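Spartin (Homo sapiens, PDB 4U7I) acts as a lipophagy receptor and lipid transfer protein in lipid droplet turnover, and uses its MIT domain, the part in this model, to bind the ESCRT-III protein IST1. Local coordinates at residues 7-12 and 47-52; 34-39 and 87-92; 11-16 and 73-78. All blocks are in the same frame, centred on the assembly; numbering follows the deposited sequence.

Interaction 1 of 3, residues 7-12 and 47-52; sequences IKIIRE and LLRGIS
Ile10 and Gly50 bring helix 5-29 and helix 33-51 together at close range: their CA atoms are 4.5 Å apart. With no side chain at Gly50, the backbone of one helix comes directly up to the other. Ile10 reaches the glycine carbonyl with CG1, which sits 3.7 Å from Gly50 O. That branch lies anti to the Ile10 carbonyl carbon and beside the backbone N (chi1 -71°), while CG2 takes the position anti to the N. Gly50 O is not left with a greasy neighbour alone, because Gln72 NE2 of helix 63-90 donates a hydrogen bond to it. Ile10 also packs on Gln72 and on Ile53, and both Ile10 and Gly50 are buried.

On the other side the join is looser and wetter. The nearest approach of Ile9 to Arg49, from CG2 of the isoleucine to CG of the arginine, is 4.4 Å, a light aliphatic touch. Beside it a water bridges the helices, donating a hydrogen bond to Ile9 O at 2.9 Å and accepting one from Arg49 NE at 2.7 Å. This water lies at the edge of the guanidinium and in its plane. The extended first part of the arginine (CG anti to the backbone N, chi1 -178°) and a bend at chi3 of 66° bring NE to the water. Arg49 NH2 is hydrogen-bonded to His46 ND1, which gives the guanidinium a second fixed point. Behind the arginine, Ser52 OG bonds back to Arg49 O at 2.6 Å.

Since no direct hydrogen bond spans the two segments, their fit rests on close packing at the glycine, the light Ile9-Arg49 touch and one bridging water, and the exposed arginine is held by its bonds to that water and to His46.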
ATOM      1  N   ILE A   7       3.378   4.670  16.248  1.00 33.84           N
ATOM      2  CA  ILE A   7       3.626   5.476  15.060  1.00 40.99           C
ATOM      3  C   ILE A   7       4.764   4.884  14.229  1.00 45.04           C
ATOM      4  O   ILE A   7       4.688   4.866  13.000  1.00 39.11           O
ATOM      5  CB  ILE A   7       3.933   6.948  15.416  1.00 38.19           C
ATOM      6  CG1 ILE A   7       2.708   7.597  16.062  1.00 32.04           C
ATOM      7  CG2 ILE A   7       4.320   7.741  14.177  1.00 41.38           C
ATOM      8  CD1 ILE A   7       2.918   9.039  16.484  1.00 44.20           C
ATOM      9  N   LYS A   8       5.813   4.370  14.872  1.00 40.44           N
ATOM     10  CA  LYS A   8       6.901   3.817  14.066  1.00 41.37           C
ATOM     11  C   LYS A   8       6.434   2.556  13.332  1.00 38.25           C
ATOM     12  O   LYS A   8       6.831   2.321  12.188  1.00 41.06           O
ATOM     13  CB  LYS A   8       8.150   3.543  14.913  1.00 50.89           C
ATOM     14  CG  LYS A   8       7.902   2.873  16.238  1.00 55.03           C
ATOM     15  CD  LYS A   8       9.154   2.892  17.108  1.00 54.07           C
ATOM     16  N   ILE A   9       5.560   1.769  13.954  1.00 38.22           N
ATOM     17  CA  ILE A   9       4.966   0.619  13.270  1.00 36.18           C
ATOM     18  C   ILE A   9       4.225   1.066  12.006  1.00 33.13           C
ATOM     19  O   ILE A   9       4.366   0.471  10.928  1.00 32.60           O
ATOM     20  CB  ILE A   9       3.988  -0.150  14.183  1.00 36.56           C
ATOM     21  CG1 ILE A   9       4.760  -0.953  15.224  1.00 36.80           C
ATOM     22  CG2 ILE A   9       3.105  -1.082  13.355  1.00 36.30           C
ATOM     23  CD1 ILE A   9       3.883  -1.501  16.324  1.00 48.66           C
ATOM     24  N   ILE A  10       3.439   2.123  12.135  1.00 31.42           N
ATOM     25  CA  ILE A  10       2.719   2.641  10.970  1.00 33.30           C
ATOM     26  C   ILE A  10       3.718   3.128   9.920  1.00 36.06           C
ATOM     27  O   ILE A  10       3.596   2.822   8.729  1.00 31.63           O
ATOM     28  CB  ILE A  10       1.756   3.776  11.371  1.00 28.22           C
ATOM     29  CG1 ILE A  10       0.581   3.201  12.155  1.00 26.42           C
ATOM     30  CG2 ILE A  10       1.234   4.526  10.139  1.00 29.22           C
ATOM     31  CD1 ILE A  10      -0.227   4.268  12.943  1.00 24.93           C
ATOM     32  N   ARG A  11       4.729   3.861  10.364  1.00 29.24           N
ATOM     33  CA  ARG A  11       5.699   4.411   9.428  1.00 32.37           C
ATOM     34  C   ARG A  11       6.472   3.303   8.710  1.00 36.94           C
ATOM     35  O   ARG A  11       6.701   3.387   7.500  1.00 32.98           O
ATOM     36  CB  ARG A  11       6.665   5.350  10.149  1.00 37.44           C
ATOM     37  CG  ARG A  11       7.502   6.225   9.225  1.00 44.08           C
ATOM     38  CD  ARG A  11       8.485   7.067  10.033  1.00 48.24           C
ATOM     39  NE  ARG A  11       7.822   7.776  11.125  1.00 59.42           N
ATOM     40  N   GLU A  12       6.860   2.262   9.446  1.00 35.25           N
ATOM     41  CA  GLU A  12       7.607   1.151   8.846  1.00 31.66           C
ATOM     42  C   GLU A  12       6.748   0.441   7.815  1.00 31.35           C
ATOM     43  O   GLU A  12       7.227   0.076   6.746  1.00 33.86           O
ATOM     44  CB  GLU A  12       8.082   0.140   9.899  1.00 41.80           C
ATOM     45  CG  GLU A  12       9.015   0.673  10.988  1.00 66.13           C
ATOM     46  CD  GLU A  12       9.963   1.758  10.515  1.00 75.20           C
ATOM     47  OE1 GLU A  12      10.794   1.484   9.623  1.00 75.42           O
ATOM     48  OE2 GLU A  12       9.883   2.889  11.046  1.00 78.92           O
ATOM     49  N   LEU A  47       0.519  -3.381   4.248  1.00 26.47           N
ATOM     50  CA  LEU A  47      -0.564  -2.390   4.281  1.00 22.73           C
ATOM     51  C   LEU A  47      -1.528  -2.725   5.413  1.00 30.24           C
ATOM     52  O   LEU A  47      -1.925  -1.854   6.200  1.00 28.46           O
ATOM     53  CB  LEU A  47      -1.333  -2.333   2.949  1.00 20.42           C
ATOM     54  CG  LEU A  47      -0.528  -1.795   1.763  1.00 22.80           C
ATOM     55  CD1 LEU A  47      -1.191  -2.194   0.470  1.00 23.66           C
ATOM     56  CD2 LEU A  47      -0.427  -0.284   1.861  1.00 25.50           C
ATOM     57  N   LEU A  48      -1.907  -3.994   5.492  1.00 32.52           N
ATOM     58  CA  LEU A  48      -2.857  -4.430   6.510  1.00 34.55           C
ATOM     59  C   LEU A  48      -2.358  -4.112   7.909  1.00 41.28           C
ATOM     60  O   LEU A  48      -3.122  -3.657   8.759  1.00 44.91           O
ATOM     61  CB  LEU A  48      -3.129  -5.929   6.393  1.00 27.36           C
ATOM     62  CG  LEU A  48      -4.015  -6.398   5.239  1.00 30.20           C
ATOM     63  CD1 LEU A  48      -3.950  -7.915   5.157  1.00 30.51           C
ATOM     64  CD2 LEU A  48      -5.461  -5.918   5.403  1.00 38.17           C
ATOM     65  N   ARG A  49      -1.073  -4.343   8.148  1.00 28.77           N
ATOM     66  CA  ARG A  49      -0.531  -4.112   9.478  1.00 32.70           C
ATOM     67  C   ARG A  49      -0.571  -2.636   9.850  1.00 32.82           C
ATOM     68  O   ARG A  49      -0.957  -2.282  10.964  1.00 33.75           O
ATOM     69  CB  ARG A  49       0.903  -4.621   9.574  1.00 32.44           C
ATOM     70  CG  ARG A  49       1.497  -4.442  10.964  1.00 40.05           C
ATOM     71  CD  ARG A  49       2.853  -5.105  11.072  1.00 41.53           C
ATOM     72  NE  ARG A  49       3.843  -4.450  10.222  1.00 46.18           N
ATOM     73  CZ  ARG A  49       4.209  -4.890   9.022  1.00 46.36           C
ATOM     74  NH1 ARG A  49       3.666  -5.992   8.521  1.00 39.39           N
ATOM     75  NH2 ARG A  49       5.123  -4.229   8.325  1.00 40.44           N
ATOM     76  N   GLY A  50      -0.142  -1.785   8.927  1.00 28.41           N
ATOM     77  CA  GLY A  50      -0.115  -0.348   9.164  1.00 25.61           C
ATOM     78  C   GLY A  50      -1.509   0.199   9.421  1.00 31.04           C
ATOM     79  O   GLY A  50      -1.707   1.050  10.284  1.00 31.74           O
ATOM     80  N   ILE A  51      -2.483  -0.310   8.675  1.00 27.59           N
ATOM     81  CA  ILE A  51      -3.865   0.156   8.779  1.00 28.66           C
ATOM     82  C   ILE A  51      -4.485  -0.293  10.101  1.00 31.91           C
ATOM     83  O   ILE A  51      -5.356   0.382  10.661  1.00 29.36           O
ATOM     84  CB  ILE A  51      -4.696  -0.352   7.577  1.00 26.04           C
ATOM     85  CG1 ILE A  51      -4.248   0.370   6.307  1.00 22.31           C
ATOM     86  CG2 ILE A  51      -6.184  -0.133   7.796  1.00 34.02           C
ATOM     87  CD1 ILE A  51      -4.652  -0.349   5.006  1.00 28.86           C
ATOM     88  N   SER A  52      -4.009  -1.417  10.625  1.00 28.54           N
ATOM     89  CA  SER A  52      -4.617  -2.022  11.815  1.00 28.32           C
ATOM     90  C   SER A  52      -4.353  -1.259  13.115  1.00 34.90           C
ATOM     91  O   SER A  52      -5.015  -1.507  14.122  1.00 38.43           O
ATOM     92  CB  SER A  52      -4.114  -3.449  11.978  1.00 41.02           C
ATOM     93  OG  SER A  52      -2.779  -3.438  12.453  1.00 38.35           O
TER
HETATM   94  O   HOH W   1       5.361  -2.181  10.528  1.00 38.52           O

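Interaction 2 of 3, residues 34-39 and 87-92; sequences EEAKNY and EILEKG
Lys37 lies across Leu89 with its aliphatic chain, and this pair supplies most of the buried surface. The middle of the lysine does the touching: CG stands 3.9 Å from Leu89 CB and 4.0 Å from Leu89 CD1. One carbon further out, CD meets Glu90 CG at 3.9 Å, again methylene against methylene, so three side chains share a small apolar patch although two of them carry charge.

The lysine then turns. A bend at chi3 (-79°) swings its end along its own helix, and NZ forms a salt bridge with Glu34 OE2, one turn back, at 2.8 Å. The ammonium meets that oxygen on the syn side, 27° out of the carboxylate plane. Glu90 extends beyond CG without closing on the amine: its OE2 remains 6.4 Å from Lys37 NZ, so any attraction between them is long-range. The amine also hangs near the C-terminal end of helix 63-90, where Gly92, with positive phi, closes the last turn in a Schellman motif; a positive charge there would probably suit the helix dipole.

On the inner side Leu89 is buried, and its CD1 faces Ala36 CB at 4.3 Å. The contact thus joins the start of helix 33-51 to the end of helix 63-90, while helix 5-29 closes the inner side through Thr27, which packs on Ala36, and Asp28, which packs on Leu89. Lys33 and Tyr40 of helix 33-51 also touch the same leucine.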
ATOM      1  N   GLU A  34       3.646 -13.228 -12.653  1.00 30.21           N
ATOM      2  CA  GLU A  34       3.882 -14.054 -11.478  1.00 30.39           C
ATOM      3  C   GLU A  34       4.685 -13.282 -10.430  1.00 30.14           C
ATOM      4  O   GLU A  34       4.382 -13.353  -9.240  1.00 30.24           O
ATOM      5  CB  GLU A  34       4.587 -15.348 -11.867  1.00 42.96           C
ATOM      6  CG  GLU A  34       3.661 -16.321 -12.574  1.00 49.79           C
ATOM      7  CD  GLU A  34       2.401 -16.614 -11.769  1.00 51.94           C
ATOM      8  OE1 GLU A  34       2.516 -16.942 -10.565  1.00 55.65           O
ATOM      9  OE2 GLU A  34       1.292 -16.504 -12.337  1.00 47.65           O
ATOM     10  N   GLU A  35       5.702 -12.543 -10.878  1.00 27.39           N
ATOM     11  CA  GLU A  35       6.501 -11.713  -9.984  1.00 32.57           C
ATOM     12  C   GLU A  35       5.636 -10.644  -9.355  1.00 34.40           C
ATOM     13  O   GLU A  35       5.739 -10.367  -8.158  1.00 30.07           O
ATOM     14  CB  GLU A  35       7.657 -11.056 -10.732  1.00 34.93           C
ATOM     15  CG  GLU A  35       9.024 -11.552 -10.351  1.00 39.54           C
ATOM     16  CD  GLU A  35      10.119 -10.710 -10.968  1.00 44.18           C
ATOM     17  OE1 GLU A  35      10.270 -10.760 -12.206  1.00 42.71           O
ATOM     18  OE2 GLU A  35      10.813  -9.984 -10.221  1.00 38.67           O
ATOM     19  N   ALA A  36       4.785 -10.034 -10.171  1.00 27.57           N
ATOM     20  CA  ALA A  36       3.930  -8.975  -9.678  1.00 24.37           C
ATOM     21  C   ALA A  36       3.042  -9.479  -8.548  1.00 24.09           C
ATOM     22  O   ALA A  36       2.948  -8.836  -7.498  1.00 25.54           O
ATOM     23  CB  ALA A  36       3.092  -8.407 -10.803  1.00 25.38           C
ATOM     24  N   LYS A  37       2.420 -10.639  -8.736  1.00 22.65           N
ATOM     25  CA  LYS A  37       1.496 -11.155  -7.727  1.00 23.37           C
ATOM     26  C   LYS A  37       2.228 -11.358  -6.414  1.00 25.76           C
ATOM     27  O   LYS A  37       1.684 -11.089  -5.342  1.00 28.61           O
ATOM     28  CB  LYS A  37       0.856 -12.475  -8.192  1.00 25.76           C
ATOM     29  CG  LYS A  37      -0.126 -12.304  -9.343  1.00 30.71           C
ATOM     30  CD  LYS A  37      -0.933 -13.569  -9.614  1.00 40.76           C
ATOM     31  CE  LYS A  37      -0.145 -14.587 -10.403  1.00 46.26           C
ATOM     32  NZ  LYS A  37      -1.031 -15.622 -11.025  1.00 43.81           N
ATOM     33  N   ASN A  38       3.474 -11.815  -6.513  1.00 24.93           N
ATOM     34  CA  ASN A  38       4.323 -12.032  -5.342  1.00 30.65           C
ATOM     35  C   ASN A  38       4.523 -10.751  -4.536  1.00 29.67           C
ATOM     36  O   ASN A  38       4.317 -10.724  -3.324  1.00 26.17           O
ATOM     37  CB  ASN A  38       5.682 -12.573  -5.761  1.00 33.17           C
ATOM     38  CG  ASN A  38       6.613 -12.774  -4.581  1.00 47.41           C
ATOM     39  OD1 ASN A  38       6.176 -13.126  -3.487  1.00 54.12           O
ATOM     40  ND2 ASN A  38       7.902 -12.542  -4.797  1.00 56.12           N
ATOM     41  N   TYR A  39       4.940  -9.693  -5.213  1.00 25.75           N
ATOM     42  CA  TYR A  39       5.189  -8.426  -4.534  1.00 23.42           C
ATOM     43  C   TYR A  39       3.907  -7.827  -4.015  1.00 22.62           C
ATOM     44  O   TYR A  39       3.879  -7.279  -2.915  1.00 26.58           O
ATOM     45  CB  TYR A  39       5.900  -7.455  -5.462  1.00 25.83           C
ATOM     46  CG  TYR A  39       7.204  -8.011  -5.973  1.00 25.18           C
ATOM     47  CD1 TYR A  39       8.063  -8.703  -5.137  1.00 25.83           C
ATOM     48  CD2 TYR A  39       7.561  -7.863  -7.299  1.00 20.88           C
ATOM     49  CE1 TYR A  39       9.253  -9.224  -5.619  1.00 33.60           C
ATOM     50  CE2 TYR A  39       8.744  -8.367  -7.785  1.00 25.42           C
ATOM     51  CZ  TYR A  39       9.584  -9.050  -6.950  1.00 33.92           C
ATOM     52  OH  TYR A  39      10.755  -9.558  -7.469  1.00 37.26           O
ATOM     53  N   GLU A  87      -6.579  -9.669  -7.676  1.00 28.72           N
ATOM     54  CA  GLU A  87      -7.656 -10.588  -8.003  1.00 28.90           C
ATOM     55  C   GLU A  87      -7.764 -10.706  -9.518  1.00 31.96           C
ATOM     56  O   GLU A  87      -8.010 -11.784 -10.057  1.00 32.04           O
ATOM     57  CB  GLU A  87      -8.976 -10.128  -7.390  1.00 29.29           C
ATOM     58  CG  GLU A  87     -10.105 -11.100  -7.666  1.00 31.43           C
ATOM     59  CD  GLU A  87     -11.391 -10.752  -6.958  1.00 49.72           C
ATOM     60  OE1 GLU A  87     -11.391  -9.809  -6.140  1.00 49.01           O
ATOM     61  OE2 GLU A  87     -12.407 -11.431  -7.227  1.00 62.42           O
ATOM     62  N   ILE A  88      -7.532  -9.590 -10.202  1.00 28.45           N
ATOM     63  CA  ILE A  88      -7.574  -9.572 -11.656  1.00 27.98           C
ATOM     64  C   ILE A  88      -6.488 -10.473 -12.242  1.00 33.46           C
ATOM     65  O   ILE A  88      -6.747 -11.263 -13.156  1.00 31.65           O
ATOM     66  CB  ILE A  88      -7.429  -8.131 -12.184  1.00 31.03           C
ATOM     67  CG1 ILE A  88      -8.767  -7.386 -12.032  1.00 25.21           C
ATOM     68  CG2 ILE A  88      -6.986  -8.125 -13.640  1.00 32.38           C
ATOM     69  CD1 ILE A  88      -9.805  -7.692 -13.118  1.00 31.79           C
ATOM     70  N   LEU A  89      -5.278 -10.375 -11.699  1.00 33.23           N
ATOM     71  CA  LEU A  89      -4.180 -11.213 -12.170  1.00 27.56           C
ATOM     72  C   LEU A  89      -4.379 -12.683 -11.830  1.00 28.90           C
ATOM     73  O   LEU A  89      -4.005 -13.564 -12.604  1.00 34.36           O
ATOM     74  CB  LEU A  89      -2.855 -10.749 -11.575  1.00 28.51           C
ATOM     75  CG  LEU A  89      -2.359  -9.403 -12.094  1.00 26.69           C
ATOM     76  CD1 LEU A  89      -1.099  -9.038 -11.343  1.00 27.66           C
ATOM     77  CD2 LEU A  89      -2.094  -9.467 -13.596  1.00 28.13           C
ATOM     78  N   GLU A  90      -4.936 -12.944 -10.656  1.00 28.86           N
ATOM     79  CA  GLU A  90      -5.109 -14.321 -10.214  1.00 32.82           C
ATOM     80  C   GLU A  90      -6.127 -15.018 -11.101  1.00 38.17           C
ATOM     81  O   GLU A  90      -5.994 -16.206 -11.409  1.00 39.20           O
ATOM     82  CB  GLU A  90      -5.531 -14.356  -8.746  1.00 34.62           C
ATOM     83  CG  GLU A  90      -4.359 -14.155  -7.798  1.00 40.01           C
ATOM     84  CD  GLU A  90      -4.773 -14.073  -6.343  1.00 49.54           C
ATOM     85  OE1 GLU A  90      -5.983 -13.923  -6.075  1.00 53.51           O
ATOM     86  OE2 GLU A  90      -3.880 -14.150  -5.467  1.00 51.15           O
ATOM     87  N   LYS A  91      -7.130 -14.262 -11.538  1.00 29.43           N
ATOM     88  CA  LYS A  91      -8.189 -14.818 -12.368  1.00 30.60           C
ATOM     89  C   LYS A  91      -7.891 -14.697 -13.864  1.00 35.54           C
ATOM     90  O   LYS A  91      -8.725 -15.060 -14.712  1.00 38.44           O
ATOM     91  CB  LYS A  91      -9.517 -14.151 -12.013  1.00 37.58           C
ATOM     92  CG  LYS A  91      -9.919 -14.447 -10.576  1.00 43.98           C
ATOM     93  CD  LYS A  91     -11.326 -14.006 -10.245  1.00 49.92           C
ATOM     94  CE  LYS A  91     -11.848 -14.758  -9.026  1.00 57.13           C
ATOM     95  N   GLY A  92      -6.696 -14.205 -14.178  1.00 34.24           N
ATOM     96  CA  GLY A  92      -6.199 -14.158 -15.544  1.00 35.33           C
ATOM     97  C   GLY A  92      -7.002 -13.242 -16.437  1.00 40.52           C
ATOM     98  O   GLY A  92      -7.257 -13.553 -17.609  1.00 45.02           O
TER

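Interaction 3 of 3, residues 11-16 and 73-78; sequences REAYKK and QKMKET
Lys74 NZ reaches beyond the two helices to an acidic side chain of the bound peptide, its salt-bridge partner, while the base of the same lysine rests on Tyr14. Its CB lies 4.1 Å from Tyr14 CE1, at the ring edge and near the ring plane, and the two side chains run next to each other in the same direction. Met75 takes the neighbouring stretch of that edge, with CG 4.0 Å from Tyr14 CD1. The methionine goes further in: nearly extended at chi2 (-166°), it carries SD to the backbone of helix 5-29, 3.7 Å from Tyr14 CA and 4.4 Å from Ala13 CB, and the bend at chi3 only turns the terminal CE.

Helix 5-29 and helix 63-90 run in broadly the same direction here, their local axes 10.7 Å apart at an angle of 40°. In this three-helix MIT bundle the IST1 MIM3 peptide lies mainly along these two helices, with Leu47 of helix 33-51 also touching it. Tyr14, with CG anti to its own backbone nitrogen (chi1 -178°), stacks its ring with an aromatic side chain of the bound peptide. Thr78 packs on an aromatic side chain of the peptide as well. Met75, by contrast, is buried and also touches Leu47 and Ile51.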
ATOM      1  N   ARG A  11       4.729   3.861  10.364  1.00 29.24           N
ATOM      2  CA  ARG A  11       5.699   4.411   9.428  1.00 32.37           C
ATOM      3  C   ARG A  11       6.472   3.303   8.710  1.00 36.94           C
ATOM      4  O   ARG A  11       6.701   3.387   7.500  1.00 32.98           O
ATOM      5  CB  ARG A  11       6.665   5.350  10.149  1.00 37.44           C
ATOM      6  CG  ARG A  11       7.502   6.225   9.225  1.00 44.08           C
ATOM      7  CD  ARG A  11       8.485   7.067  10.033  1.00 48.24           C
ATOM      8  NE  ARG A  11       7.822   7.776  11.125  1.00 59.42           N
ATOM      9  N   GLU A  12       6.860   2.262   9.446  1.00 35.25           N
ATOM     10  CA  GLU A  12       7.607   1.151   8.846  1.00 31.66           C
ATOM     11  C   GLU A  12       6.748   0.441   7.815  1.00 31.35           C
ATOM     12  O   GLU A  12       7.227   0.076   6.746  1.00 33.86           O
ATOM     13  CB  GLU A  12       8.082   0.140   9.899  1.00 41.80           C
ATOM     14  CG  GLU A  12       9.015   0.673  10.988  1.00 66.13           C
ATOM     15  CD  GLU A  12       9.963   1.758  10.515  1.00 75.20           C
ATOM     16  OE1 GLU A  12      10.794   1.484   9.623  1.00 75.42           O
ATOM     17  OE2 GLU A  12       9.883   2.889  11.046  1.00 78.92           O
ATOM     18  N   ALA A  13       5.473   0.246   8.145  1.00 31.59           N
ATOM     19  CA  ALA A  13       4.547  -0.433   7.251  1.00 28.33           C
ATOM     20  C   ALA A  13       4.343   0.361   5.973  1.00 30.17           C
ATOM     21  O   ALA A  13       4.270  -0.199   4.886  1.00 25.59           O
ATOM     22  CB  ALA A  13       3.203  -0.668   7.945  1.00 28.22           C
ATOM     23  N   TYR A  14       4.238   1.676   6.126  1.00 25.38           N
ATOM     24  CA  TYR A  14       4.072   2.603   5.010  1.00 26.96           C
ATOM     25  C   TYR A  14       5.231   2.501   4.021  1.00 26.17           C
ATOM     26  O   TYR A  14       5.029   2.359   2.806  1.00 26.17           O
ATOM     27  CB  TYR A  14       3.950   4.010   5.592  1.00 25.21           C
ATOM     28  CG  TYR A  14       3.721   5.162   4.645  1.00 26.76           C
ATOM     29  CD1 TYR A  14       2.450   5.470   4.177  1.00 28.83           C
ATOM     30  CD2 TYR A  14       4.768   6.014   4.309  1.00 28.00           C
ATOM     31  CE1 TYR A  14       2.243   6.572   3.347  1.00 28.62           C
ATOM     32  CE2 TYR A  14       4.567   7.106   3.484  1.00 35.35           C
ATOM     33  CZ  TYR A  14       3.314   7.383   3.009  1.00 34.77           C
ATOM     34  OH  TYR A  14       3.145   8.486   2.192  1.00 34.73           O
ATOM     35  N   LYS A  15       6.449   2.531   4.553  1.00 26.70           N
ATOM     36  CA  LYS A  15       7.647   2.470   3.721  1.00 26.52           C
ATOM     37  C   LYS A  15       7.797   1.119   3.025  1.00 30.89           C
ATOM     38  O   LYS A  15       8.099   1.047   1.820  1.00 27.60           O
ATOM     39  CB  LYS A  15       8.887   2.760   4.566  1.00 33.40           C
ATOM     40  CG  LYS A  15       8.935   4.163   5.132  1.00 29.92           C
ATOM     41  CD  LYS A  15      10.179   4.368   5.991  1.00 34.26           C
ATOM     42  CE  LYS A  15      10.293   5.807   6.466  1.00 51.00           C
ATOM     43  N   LYS A  16       7.611   0.042   3.785  1.00 24.05           N
ATOM     44  CA  LYS A  16       7.725  -1.300   3.211  1.00 26.71           C
ATOM     45  C   LYS A  16       6.611  -1.570   2.216  1.00 28.54           C
ATOM     46  O   LYS A  16       6.853  -2.184   1.172  1.00 27.41           O
ATOM     47  CB  LYS A  16       7.710  -2.380   4.297  1.00 34.76           C
ATOM     48  CG  LYS A  16       9.045  -2.601   5.012  1.00 41.29           C
ATOM     49  CD  LYS A  16       8.909  -3.636   6.134  1.00 36.79           C
ATOM     50  CE  LYS A  16      10.168  -4.485   6.313  1.00 46.82           C
ATOM     51  N   GLN A  73      -4.436   6.627   5.741  1.00 25.08           N
ATOM     52  CA  GLN A  73      -5.359   6.999   4.668  1.00 24.65           C
ATOM     53  C   GLN A  73      -4.814   6.512   3.338  1.00 29.15           C
ATOM     54  O   GLN A  73      -5.521   5.859   2.563  1.00 27.58           O
ATOM     55  CB  GLN A  73      -5.575   8.513   4.599  1.00 27.87           C
ATOM     56  CG  GLN A  73      -6.501   8.912   3.460  1.00 29.75           C
ATOM     57  CD  GLN A  73      -6.940  10.359   3.499  1.00 39.34           C
ATOM     58  OE1 GLN A  73      -6.676  11.089   4.462  1.00 44.92           O
ATOM     59  NE2 GLN A  73      -7.635  10.783   2.449  1.00 33.95           N
ATOM     60  N   LYS A  74      -3.548   6.829   3.089  1.00 26.95           N
ATOM     61  CA  LYS A  74      -2.897   6.461   1.836  1.00 29.03           C
ATOM     62  C   LYS A  74      -2.846   4.951   1.689  1.00 28.46           C
ATOM     63  O   LYS A  74      -3.070   4.405   0.605  1.00 29.26           O
ATOM     64  CB  LYS A  74      -1.477   7.027   1.769  1.00 29.69           C
ATOM     65  CG  LYS A  74      -1.393   8.543   1.698  1.00 36.40           C
ATOM     66  CD  LYS A  74      -2.042   9.072   0.437  1.00 46.34           C
ATOM     67  CE  LYS A  74      -1.759  10.555   0.269  1.00 53.67           C
ATOM     68  NZ  LYS A  74      -2.580  11.147  -0.819  1.00 59.85           N
ATOM     69  N   MET A  75      -2.539   4.273   2.788  1.00 24.77           N
ATOM     70  CA  MET A  75      -2.418   2.828   2.758  1.00 22.38           C
ATOM     71  C   MET A  75      -3.754   2.155   2.480  1.00 26.71           C
ATOM     72  O   MET A  75      -3.803   1.153   1.763  1.00 28.32           O
ATOM     73  CB  MET A  75      -1.802   2.328   4.068  1.00 24.52           C
ATOM     74  CG  MET A  75      -0.313   2.636   4.149  1.00 24.83           C
ATOM     75  SD  MET A  75       0.549   1.739   5.450  1.00 30.35           S
ATOM     76  CE  MET A  75       0.126   2.748   6.855  1.00 26.88           C
ATOM     77  N   LYS A  76      -4.853   2.696   3.013  1.00 24.77           N
ATOM     78  CA  LYS A  76      -6.153   2.080   2.760  1.00 24.38           C
ATOM     79  C   LYS A  76      -6.532   2.191   1.289  1.00 27.44           C
ATOM     80  O   LYS A  76      -7.088   1.262   0.714  1.00 30.13           O
ATOM     81  CB  LYS A  76      -7.246   2.709   3.632  1.00 28.67           C
ATOM     82  CG  LYS A  76      -7.184   2.253   5.059  1.00 33.73           C
ATOM     83  CD  LYS A  76      -8.308   2.840   5.876  1.00 42.27           C
ATOM     84  CE  LYS A  76      -8.097   4.316   6.106  1.00 36.88           C
ATOM     85  NZ  LYS A  76      -9.214   4.868   6.925  1.00 33.21           N
ATOM     86  N   GLU A  77      -6.210   3.326   0.683  1.00 27.50           N
ATOM     87  CA  GLU A  77      -6.525   3.544  -0.722  1.00 27.17           C
ATOM     88  C   GLU A  77      -5.730   2.575  -1.593  1.00 28.90           C
ATOM     89  O   GLU A  77      -6.252   1.964  -2.524  1.00 30.75           O
ATOM     90  CB  GLU A  77      -6.221   4.984  -1.110  1.00 35.38           C
ATOM     91  CG  GLU A  77      -6.432   5.300  -2.568  1.00 44.70           C
ATOM     92  CD  GLU A  77      -6.453   6.793  -2.822  1.00 64.00           C
ATOM     93  OE1 GLU A  77      -6.612   7.553  -1.842  1.00 73.06           O
ATOM     94  OE2 GLU A  77      -6.308   7.204  -3.993  1.00 67.91           O
ATOM     95  N   THR A  78      -4.451   2.439  -1.281  1.00 33.39           N
ATOM     96  CA  THR A  78      -3.595   1.564  -2.053  1.00 26.01           C
ATOM     97  C   THR A  78      -3.960   0.110  -1.833  1.00 27.89           C
ATOM     98  O   THR A  78      -3.930  -0.690  -2.771  1.00 31.74           O
ATOM     99  CB  THR A  78      -2.127   1.824  -1.700  1.00 24.40           C
ATOM    100  OG1 THR A  78      -1.755   3.071  -2.286  1.00 30.10           O
ATOM    101  CG2 THR A  78      -1.222   0.728  -2.236  1.00 27.49           C
TER

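The three contacts take the helices of the MIT bundle two at a time: interaction 1 joins helix 5-29 to helix 33-51, interaction 2 joins helix 33-51 to helix 63-90, and interaction 3 joins helix 5-29 to helix 63-90. Interactions 1 and 3 are neighbours, with centres about 7 Å apart; they share Arg11 and Glu12 and touch where Gly50 CA meets Ala13 CB at 3.5 Å. Interaction 2 lies apart, its centre about 24 Å from interaction 1 and 20 Å from interaction 3. Along the chain its segments alternate with those of both others. Packing near the peptide groove is therefore continuous through all three helices, while interaction 2 joins two of them again, far along the bundle, without touching the other contacts.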